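PDB 5WCE: beta sliding clamp from Caulobacter crescentus, which probably forms a ring-shaped head-to-tail homodimer around DNA that tethers DNA polymerases and other proteins to it, giving them processivity. Local coordinates for residues E289-A297 with I330-L338; F351-V362 with V370-R378. All blocks are in the same frame, centred on the assembly; numbering follows the deposited sequence.

Contact 1. Residues E289-A297 with I330-L338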
loop_
_atom_site.group_PDB
_atom_site.type_symbol
_atom_site.label_atom_id
_atom_site.label_comp_id
_atom_site.label_asym_id
_atom_site.label_seq_id
_atom_site.Cartn_x
_atom_site.Cartn_y
_atom_site.Cartn_z
ATOM N N GLU A 289 -12.515 -7.806 13.821
ATOM C CA GLU A 289 -11.645 -8.906 14.264
ATOM C C GLU A 289 -11.037 -9.609 13.047
ATOM O O GLU A 289 -11.701 -9.714 12.018
ATOM C CB GLU A 289 -12.436 -9.927 15.116
ATOM C CG GLU A 289 -13.269 -9.334 16.254
ATOM N N LYS A 290 -9.787 -10.082 13.169
ATOM C CA LYS A 290 -9.044 -10.754 12.057
ATOM C C LYS A 290 -9.790 -11.966 11.541
ATOM O O LYS A 290 -9.943 -12.159 10.334
ATOM C CB LYS A 290 -7.642 -11.213 12.522
ATOM N N SER A 291 -10.248 -12.776 12.494
ATOM C CA SER A 291 -11.096 -13.924 12.248
ATOM C C SER A 291 -12.587 -13.572 12.579
ATOM O O SER A 291 -12.885 -13.023 13.648
ATOM C CB SER A 291 -10.614 -15.095 13.097
ATOM O OG SER A 291 -11.183 -16.285 12.604
ATOM N N ARG A 292 -13.461 -13.849 11.616
ATOM C CA ARG A 292 -14.871 -13.484 11.662
ATOM C C ARG A 292 -15.628 -14.726 11.205
ATOM O O ARG A 292 -15.421 -15.150 10.117
ATOM C CB ARG A 292 -15.223 -12.341 10.650
ATOM C CG ARG A 292 -14.470 -11.017 10.760
ATOM C CD ARG A 292 -13.375 -10.865 9.708
ATOM N NE ARG A 292 -13.819 -10.361 8.403
ATOM C CZ ARG A 292 -13.868 -11.120 7.318
ATOM N NH1 ARG A 292 -13.536 -12.372 7.419
ATOM N NH2 ARG A 292 -14.241 -10.645 6.145
ATOM N N SER A 293 -16.492 -15.277 12.041
ATOM C CA SER A 293 -17.373 -16.371 11.622
ATOM C C SER A 293 -18.776 -15.865 11.214
ATOM O O SER A 293 -19.293 -14.923 11.820
ATOM C CB SER A 293 -17.544 -17.333 12.769
ATOM O OG SER A 293 -16.266 -17.902 13.051
ATOM N N VAL A 294 -19.402 -16.566 10.269
ATOM C CA VAL A 294 -20.764 -16.263 9.838
ATOM C C VAL A 294 -21.619 -17.534 9.971
ATOM O O VAL A 294 -21.191 -18.624 9.566
ATOM C CB VAL A 294 -20.781 -15.679 8.420
ATOM C CG1 VAL A 294 -20.134 -16.582 7.408
ATOM C CG2 VAL A 294 -22.194 -15.342 7.947
ATOM N N LYS A 295 -22.809 -17.358 10.540
ATOM C CA LYS A 295 -23.817 -18.414 10.603
ATOM C C LYS A 295 -24.754 -18.372 9.383
ATOM O O LYS A 295 -25.254 -17.318 9.051
ATOM C CB LYS A 295 -24.647 -18.283 11.882
ATOM C CG LYS A 295 -25.717 -19.367 12.041
ATOM C CD LYS A 295 -26.351 -19.136 13.415
ATOM C CE LYS A 295 -27.540 -19.983 13.715
ATOM N NZ LYS A 295 -28.070 -19.448 15.021
ATOM N N LEU A 296 -24.968 -19.522 8.751
ATOM C CA LEU A 296 -25.872 -19.697 7.613
ATOM C C LEU A 296 -27.016 -20.558 8.142
ATOM O O LEU A 296 -26.809 -21.752 8.469
ATOM C CB LEU A 296 -25.206 -20.436 6.449
ATOM C CG LEU A 296 -24.229 -19.736 5.503
ATOM C CD1 LEU A 296 -23.075 -19.122 6.280
ATOM C CD2 LEU A 296 -23.718 -20.666 4.414
ATOM N N ALA A 297 -28.196 -19.945 8.313
ATOM C CA ALA A 297 -29.392 -20.675 8.665
ATOM C C ALA A 297 -30.121 -20.977 7.350
ATOM O O ALA A 297 -30.669 -20.082 6.694
ATOM C CB ALA A 297 -30.249 -19.861 9.627
ATOM N N ILE A 330 -25.247 -23.881 9.875
ATOM C CA ILE A 330 -23.836 -24.215 9.736
ATOM C C ILE A 330 -23.069 -22.897 9.772
ATOM O O ILE A 330 -23.591 -21.858 9.311
ATOM C CB ILE A 330 -23.611 -25.012 8.423
ATOM C CG1 ILE A 330 -22.238 -25.682 8.373
ATOM C CG2 ILE A 330 -23.845 -24.165 7.177
ATOM C CD1 ILE A 330 -22.086 -26.626 7.193
ATOM N N GLY A 331 -21.860 -22.960 10.307
ATOM C CA GLY A 331 -20.986 -21.800 10.425
ATOM C C GLY A 331 -19.750 -21.946 9.565
ATOM O O GLY A 331 -19.148 -23.065 9.457
ATOM N N PHE A 332 -19.287 -20.822 9.001
ATOM C CA PHE A 332 -18.020 -20.773 8.284
ATOM C C PHE A 332 -17.233 -19.507 8.661
ATOM O O PHE A 332 -17.801 -18.530 9.111
ATOM C CB PHE A 332 -18.189 -20.763 6.777
ATOM C CG PHE A 332 -18.833 -22.000 6.220
ATOM C CD1 PHE A 332 -18.190 -23.238 6.327
ATOM C CD2 PHE A 332 -20.021 -21.921 5.543
ATOM C CE1 PHE A 332 -18.766 -24.376 5.837
ATOM C CE2 PHE A 332 -20.607 -23.065 5.030
ATOM C CZ PHE A 332 -19.984 -24.295 5.195
ATOM N N ASN A 333 -15.918 -19.597 8.550
ATOM C CA ASN A 333 -15.064 -18.394 8.583
ATOM C C ASN A 333 -15.454 -17.562 7.360
ATOM O O ASN A 333 -15.453 -18.032 6.214
ATOM C CB ASN A 333 -13.574 -18.821 8.584
ATOM C CG ASN A 333 -12.600 -17.646 8.583
ATOM O OD1 ASN A 333 -12.639 -16.825 7.710
ATOM N ND2 ASN A 333 -11.690 -17.637 9.527
ATOM N N ALA A 334 -15.833 -16.319 7.613
ATOM C CA ALA A 334 -16.325 -15.445 6.533
ATOM C C ALA A 334 -15.305 -15.222 5.428
ATOM O O ALA A 334 -15.670 -15.242 4.246
ATOM C CB ALA A 334 -16.841 -14.105 7.068
ATOM N N ARG A 335 -14.040 -15.034 5.792
ATOM C CA ARG A 335 -12.995 -14.821 4.802
ATOM C C ARG A 335 -12.841 -16.053 3.887
ATOM O O ARG A 335 -12.747 -15.938 2.657
ATOM C CB ARG A 335 -11.628 -14.452 5.473
ATOM C CG ARG A 335 -10.468 -14.230 4.488
ATOM C CD ARG A 335 -10.817 -13.331 3.309
ATOM N NE ARG A 335 -11.421 -12.064 3.738
ATOM C CZ ARG A 335 -12.148 -11.217 2.979
ATOM N NH1 ARG A 335 -12.399 -11.476 1.695
ATOM N NH2 ARG A 335 -12.634 -10.085 3.527
ATOM N N TYR A 336 -12.853 -17.249 4.486
ATOM C CA TYR A 336 -12.739 -18.460 3.704
ATOM C C TYR A 336 -13.912 -18.615 2.721
ATOM O O TYR A 336 -13.726 -19.034 1.567
ATOM C CB TYR A 336 -12.593 -19.705 4.624
ATOM C CG TYR A 336 -11.389 -19.703 5.545
ATOM C CD1 TYR A 336 -10.285 -18.834 5.337
ATOM C CD2 TYR A 336 -11.362 -20.515 6.663
ATOM C CE1 TYR A 336 -9.219 -18.816 6.202
ATOM C CE2 TYR A 336 -10.277 -20.493 7.534
ATOM C CZ TYR A 336 -9.205 -19.638 7.272
ATOM O OH TYR A 336 -8.159 -19.628 8.154
ATOM N N LEU A 337 -15.121 -18.271 3.166
ATOM C CA LEU A 337 -16.283 -18.322 2.290
ATOM C C LEU A 337 -16.163 -17.312 1.158
ATOM O O LEU A 337 -16.370 -17.621 -0.017
ATOM C CB LEU A 337 -17.521 -18.080 3.124
ATOM C CG LEU A 337 -18.887 -18.055 2.523
ATOM C CD1 LEU A 337 -19.129 -19.319 1.704
ATOM C CD2 LEU A 337 -19.936 -17.883 3.636
ATOM N N LEU A 338 -15.798 -16.093 1.500
ATOM C CA LEU A 338 -15.581 -15.047 0.475
ATOM C C LEU A 338 -14.482 -15.428 -0.475
ATOM O O LEU A 338 -14.587 -15.148 -1.662
ATOM C CB LEU A 338 -15.328 -13.699 1.134
ATOM C CG LEU A 338 -16.567 -13.123 1.792
ATOM C CD1 LEU A 338 -16.144 -11.945 2.629
ATOM C CD2 LEU A 338 -17.625 -12.756 0.754
HETATM O O HOH W 1 -12.649 -14.345 8.758
#
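The Phe332 ring is met at its edge by CD2 of Leu296, 4.0 Å from Phe332 CE2, the two side chains crossing at about a right angle. One face of the Tyr336 ring carries CG of Asn333, displaced toward the rim. In the conformer of Arg292 described here, one of two, its guanidinium plane is 16° from that of Arg335 and two like charges lie side by side, an approach that remains doubtful. Water 1 accepts from Arg292 N and donates to Asn333 OD1, bridging the segments. Asn333, in the N-cap position, has CG trans to its own N (chi1 179°), which turns OD1 back over the first turn of the helix, where it accepts from Tyr336 N at 3.3 Å and, weakly, from Arg335 N. Val294 CG1 packs 4.0 Å from Leu337 CD2, the side chains again nearly perpendicular, and so joins the strand to helix 334-343. Backbone bonds join Val294 with Phe332 and Leu296 with Ile330 in both directions, and Ala334 N continues the ladder to Arg292 O (2.8 Å, 169°). The whole is an antiparallel strand pair whose second strand passes directly into an N-capped helix, within the sheet-and-helix architecture of a DNA-clamp domain.

Contact 2. Residues F351-V362 with V370-R378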
loop_
_atom_site.group_PDB
_atom_site.type_symbol
_atom_site.label_atom_id
_atom_site.label_comp_id
_atom_site.label_asym_id
_atom_site.label_seq_id
_atom_site.Cartn_x
_atom_site.Cartn_y
_atom_site.Cartn_z
ATOM N N PHE A 351 -23.492 -25.248 -3.747
ATOM C CA PHE A 351 -22.988 -25.770 -2.491
ATOM C C PHE A 351 -23.619 -27.127 -2.232
ATOM O O PHE A 351 -24.852 -27.309 -2.440
ATOM C CB PHE A 351 -23.381 -24.854 -1.329
ATOM C CG PHE A 351 -22.640 -23.575 -1.286
ATOM C CD1 PHE A 351 -22.889 -22.566 -2.262
ATOM C CD2 PHE A 351 -21.737 -23.315 -0.276
ATOM C CE1 PHE A 351 -22.222 -21.350 -2.187
ATOM C CE2 PHE A 351 -21.072 -22.105 -0.228
ATOM C CZ PHE A 351 -21.285 -21.154 -1.211
ATOM N N ARG A 352 -22.804 -28.063 -1.768
ATOM C CA ARG A 352 -23.274 -29.399 -1.353
ATOM C C ARG A 352 -22.929 -29.666 0.105
ATOM O O ARG A 352 -21.754 -29.766 0.478
ATOM C CB ARG A 352 -22.716 -30.491 -2.252
ATOM C CG ARG A 352 -22.948 -30.169 -3.718
ATOM C CD ARG A 352 -22.643 -31.370 -4.607
ATOM N NE ARG A 352 -22.768 -30.985 -6.005
ATOM C CZ ARG A 352 -22.284 -31.682 -7.030
ATOM N NH1 ARG A 352 -21.635 -32.829 -6.841
ATOM N NH2 ARG A 352 -22.453 -31.249 -8.276
ATOM N N PHE A 353 -23.959 -29.814 0.926
ATOM C CA PHE A 353 -23.813 -29.995 2.356
ATOM C C PHE A 353 -24.226 -31.403 2.765
ATOM O O PHE A 353 -25.023 -32.056 2.069
ATOM C CB PHE A 353 -24.755 -29.033 3.120
ATOM C CG PHE A 353 -24.588 -27.569 2.822
ATOM C CD1 PHE A 353 -25.289 -26.957 1.805
ATOM C CD2 PHE A 353 -23.758 -26.779 3.612
ATOM C CE1 PHE A 353 -25.160 -25.592 1.555
ATOM C CE2 PHE A 353 -23.643 -25.398 3.351
ATOM C CZ PHE A 353 -24.337 -24.811 2.341
ATOM N N ALA A 354 -23.650 -31.886 3.852
ATOM C CA ALA A 354 -24.108 -33.135 4.498
ATOM C C ALA A 354 -24.711 -32.707 5.840
ATOM O O ALA A 354 -25.825 -32.231 5.846
ATOM C CB ALA A 354 -23.005 -34.149 4.625
ATOM N N ASP A 355 -24.017 -32.856 6.959
ATOM C CA ASP A 355 -24.512 -32.368 8.257
ATOM C C ASP A 355 -23.694 -31.134 8.627
ATOM O O ASP A 355 -22.701 -30.814 7.924
ATOM C CB ASP A 355 -24.456 -33.469 9.320
ATOM C CG ASP A 355 -23.104 -34.020 9.512
ATOM O OD1 ASP A 355 -22.284 -33.372 10.173
ATOM O OD2 ASP A 355 -22.841 -35.120 8.979
ATOM N N PRO A 356 -24.083 -30.422 9.714
ATOM C CA PRO A 356 -23.345 -29.201 10.054
ATOM C C PRO A 356 -21.900 -29.414 10.516
ATOM O O PRO A 356 -21.182 -28.447 10.628
ATOM C CB PRO A 356 -24.177 -28.602 11.200
ATOM C CG PRO A 356 -25.567 -29.046 10.872
ATOM C CD PRO A 356 -25.399 -30.459 10.415
ATOM N N ALA A 357 -21.519 -30.647 10.856
ATOM C CA ALA A 357 -20.169 -30.975 11.326
ATOM C C ALA A 357 -19.270 -31.447 10.166
ATOM O O ALA A 357 -18.073 -31.642 10.379
ATOM C CB ALA A 357 -20.229 -32.036 12.407
ATOM N N SER A 358 -19.828 -31.599 8.965
ATOM C CA SER A 358 -19.102 -32.205 7.853
ATOM C C SER A 358 -18.567 -31.179 6.861
ATOM O O SER A 358 -19.147 -30.128 6.663
ATOM C CB SER A 358 -20.043 -33.179 7.126
ATOM O OG SER A 358 -20.391 -34.221 8.050
ATOM N N PRO A 359 -17.471 -31.535 6.166
ATOM C CA PRO A 359 -16.993 -30.669 5.085
ATOM C C PRO A 359 -18.065 -30.377 4.036
ATOM O O PRO A 359 -18.847 -31.267 3.692
ATOM C CB PRO A 359 -15.842 -31.490 4.452
ATOM C CG PRO A 359 -15.405 -32.407 5.543
ATOM C CD PRO A 359 -16.668 -32.768 6.290
ATOM N N THR A 360 -18.015 -29.164 3.465
ATOM C CA THR A 360 -18.933 -28.704 2.498
ATOM C C THR A 360 -18.193 -28.532 1.178
ATOM O O THR A 360 -17.136 -27.994 1.161
ATOM C CB THR A 360 -19.541 -27.357 2.969
ATOM O OG1 THR A 360 -20.307 -27.582 4.163
ATOM C CG2 THR A 360 -20.439 -26.771 1.976
ATOM N N LEU A 361 -18.804 -28.972 0.083
ATOM C CA LEU A 361 -18.231 -28.868 -1.269
ATOM C C LEU A 361 -18.859 -27.669 -1.933
ATOM O O LEU A 361 -20.083 -27.442 -1.818
ATOM C CB LEU A 361 -18.576 -30.119 -2.094
ATOM C CG LEU A 361 -17.968 -30.257 -3.464
ATOM C CD1 LEU A 361 -16.480 -30.416 -3.275
ATOM C CD2 LEU A 361 -18.477 -31.478 -4.229
ATOM N N VAL A 362 -18.046 -26.882 -2.621
ATOM C CA VAL A 362 -18.553 -25.820 -3.476
ATOM C C VAL A 362 -18.054 -26.098 -4.881
ATOM O O VAL A 362 -16.824 -26.342 -5.089
ATOM C CB VAL A 362 -18.068 -24.440 -3.016
ATOM C CG1 VAL A 362 -18.762 -23.346 -3.809
ATOM C CG2 VAL A 362 -18.326 -24.270 -1.519
ATOM N N VAL A 370 -12.643 -27.314 -11.164
ATOM C CA VAL A 370 -12.289 -26.863 -9.826
ATOM C C VAL A 370 -13.224 -27.473 -8.764
ATOM O O VAL A 370 -14.356 -27.873 -9.102
ATOM C CB VAL A 370 -12.265 -25.343 -9.706
ATOM C CG1 VAL A 370 -11.326 -24.757 -10.742
ATOM C CG2 VAL A 370 -13.663 -24.747 -9.916
ATOM N N LYS A 371 -12.708 -27.656 -7.570
ATOM C CA LYS A 371 -13.505 -28.019 -6.390
ATOM C C LYS A 371 -13.006 -27.204 -5.220
ATOM O O LYS A 371 -11.778 -27.069 -5.012
ATOM C CB LYS A 371 -13.419 -29.533 -6.081
ATOM C CG LYS A 371 -14.036 -30.408 -7.146
ATOM C CD LYS A 371 -13.911 -31.897 -6.787
ATOM C CE LYS A 371 -14.469 -32.864 -7.844
ATOM N NZ LYS A 371 -13.484 -33.204 -8.901
ATOM N N TYR A 372 -13.941 -26.693 -4.397
ATOM C CA TYR A 372 -13.572 -26.064 -3.129
ATOM C C TYR A 372 -14.264 -26.784 -1.947
ATOM O O TYR A 372 -15.402 -27.271 -2.063
ATOM C CB TYR A 372 -13.911 -24.599 -3.115
ATOM C CG TYR A 372 -13.197 -23.907 -4.238
ATOM C CD1 TYR A 372 -11.852 -23.562 -4.112
ATOM C CD2 TYR A 372 -13.826 -23.691 -5.446
ATOM C CE1 TYR A 372 -11.177 -22.987 -5.192
ATOM C CE2 TYR A 372 -13.131 -23.159 -6.530
ATOM C CZ TYR A 372 -11.796 -22.807 -6.352
ATOM O OH TYR A 372 -11.070 -22.237 -7.412
ATOM N N VAL A 373 -13.522 -26.890 -0.869
ATOM C CA VAL A 373 -13.996 -27.512 0.346
ATOM C C VAL A 373 -13.854 -26.456 1.474
ATOM O O VAL A 373 -12.764 -25.835 1.666
ATOM C CB VAL A 373 -13.262 -28.804 0.731
ATOM C CG1 VAL A 373 -13.938 -29.469 1.920
ATOM C CG2 VAL A 373 -13.241 -29.797 -0.424
ATOM N N LEU A 374 -14.966 -26.255 2.174
ATOM C CA LEU A 374 -15.036 -25.444 3.396
ATOM C C LEU A 374 -15.341 -26.331 4.584
ATOM O O LEU A 374 -16.208 -27.204 4.485
ATOM C CB LEU A 374 -16.139 -24.397 3.308
ATOM C CG LEU A 374 -15.909 -23.333 2.227
ATOM C CD1 LEU A 374 -17.209 -22.594 1.903
ATOM C CD2 LEU A 374 -14.793 -22.413 2.641
ATOM N N MET A 375 -14.600 -26.074 5.669
ATOM C CA MET A 375 -14.756 -26.819 6.896
ATOM C C MET A 375 -15.633 -25.994 7.847
ATOM O O MET A 375 -15.384 -24.821 8.069
ATOM C CB MET A 375 -13.399 -27.118 7.488
ATOM C CG MET A 375 -12.476 -27.835 6.475
ATOM S SD MET A 375 -13.186 -29.388 5.890
ATOM C CE MET A 375 -13.143 -30.239 7.463
ATOM N N PRO A 376 -16.681 -26.605 8.382
ATOM C CA PRO A 376 -17.551 -25.802 9.230
ATOM C C PRO A 376 -17.012 -25.613 10.617
ATOM O O PRO A 376 -16.087 -26.292 11.053
ATOM C CB PRO A 376 -18.856 -26.596 9.235
ATOM C CG PRO A 376 -18.390 -28.016 9.206
ATOM C CD PRO A 376 -17.185 -27.993 8.279
ATOM N N LEU A 377 -17.540 -24.605 11.300
ATOM C CA LEU A 377 -17.137 -24.323 12.637
ATOM C C LEU A 377 -18.359 -23.917 13.439
ATOM O O LEU A 377 -19.438 -23.690 12.886
ATOM C CB LEU A 377 -16.030 -23.288 12.684
ATOM C CG LEU A 377 -16.169 -22.047 11.760
ATOM C CD1 LEU A 377 -17.353 -21.290 12.191
ATOM C CD2 LEU A 377 -14.968 -21.145 11.745
ATOM N N ARG A 378 -18.199 -23.926 14.746
ATOM C CA ARG A 378 -19.245 -23.403 15.635
ATOM C C ARG A 378 -18.963 -21.893 15.742
ATOM O O ARG A 378 -17.820 -21.496 15.995
ATOM C CB ARG A 378 -19.148 -24.100 16.983
ATOM C CG ARG A 378 -20.279 -23.750 17.927
ATOM C CD ARG A 378 -19.960 -24.123 19.344
ATOM N NE ARG A 378 -20.800 -23.398 20.293
ATOM C CZ ARG A 378 -22.092 -23.661 20.536
ATOM N NH1 ARG A 378 -22.744 -24.631 19.907
ATOM N NH2 ARG A 378 -22.730 -22.932 21.440
HETATM O O HOH W 2 -21.461 -25.475 11.956
#
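In Val362, CG1 is anti to the backbone N (chi1 -172°) and stands over the centre of one face of the Phe351 ring, 4.2 Å above its plane, while CG2 reaches Leu374 CD1 at 4.0 Å. Val373 CG1, likewise trans to its own N (chi1 -173°), meets Pro359 CB at 3.8 Å on the face shared with Leu361. In one of its two modelled conformers Met375 lies alongside the Pro359 ring, a contact that remains doubtful. Val362, Val373 and Leu374 belong to an antiparallel beta hairpin of strands 360-364 and 370-374, with Phe351 on the adjoining strand 348-353; all are part of an eight-stranded sheet that continues into strand 188-195 of the central domain. Thr360 pairs with Leu374 and Val362 with Tyr372 through two backbone bonds each; the shortest is Val362 N to Tyr372 O, 2.7 Å. Ahead of the hairpin, the type I turn Asp355-Ser358 is braced by its own aspartate: OD1 accepts from Ala357 N in an Asx turn, and Ser358 OG donates to OD2 from above the carboxylate plane. The Pro376 ring lies against this turn, its CG 3.2 Å from Pro356 O, and water 2 bridges Pro356 O to Leu377 O.

In the fold
Both contacts lie in the C-terminal domain and follow one another along the chain. After helix 273-284, contact 1 brings strand 328-333 back beside strand 293-299, closing a loop that holds strands 302-308 and 314-320 and completing a four-stranded sheet. Helix 334-343 then leads to strand 348-353, and contact 2 closes the much shorter loop between strands 360-364 and 370-374. The two loops are therefore in series, neither enclosing the other. Their centres are 12 Å apart: the C-terminal tail returns to contact 1, where Leu377 N probably bonds to Gly331 O and Pro376 packs on Ile330, and Phe332 also meets Thr360 of the hairpin, joining the four-stranded sheet to the eight-stranded one.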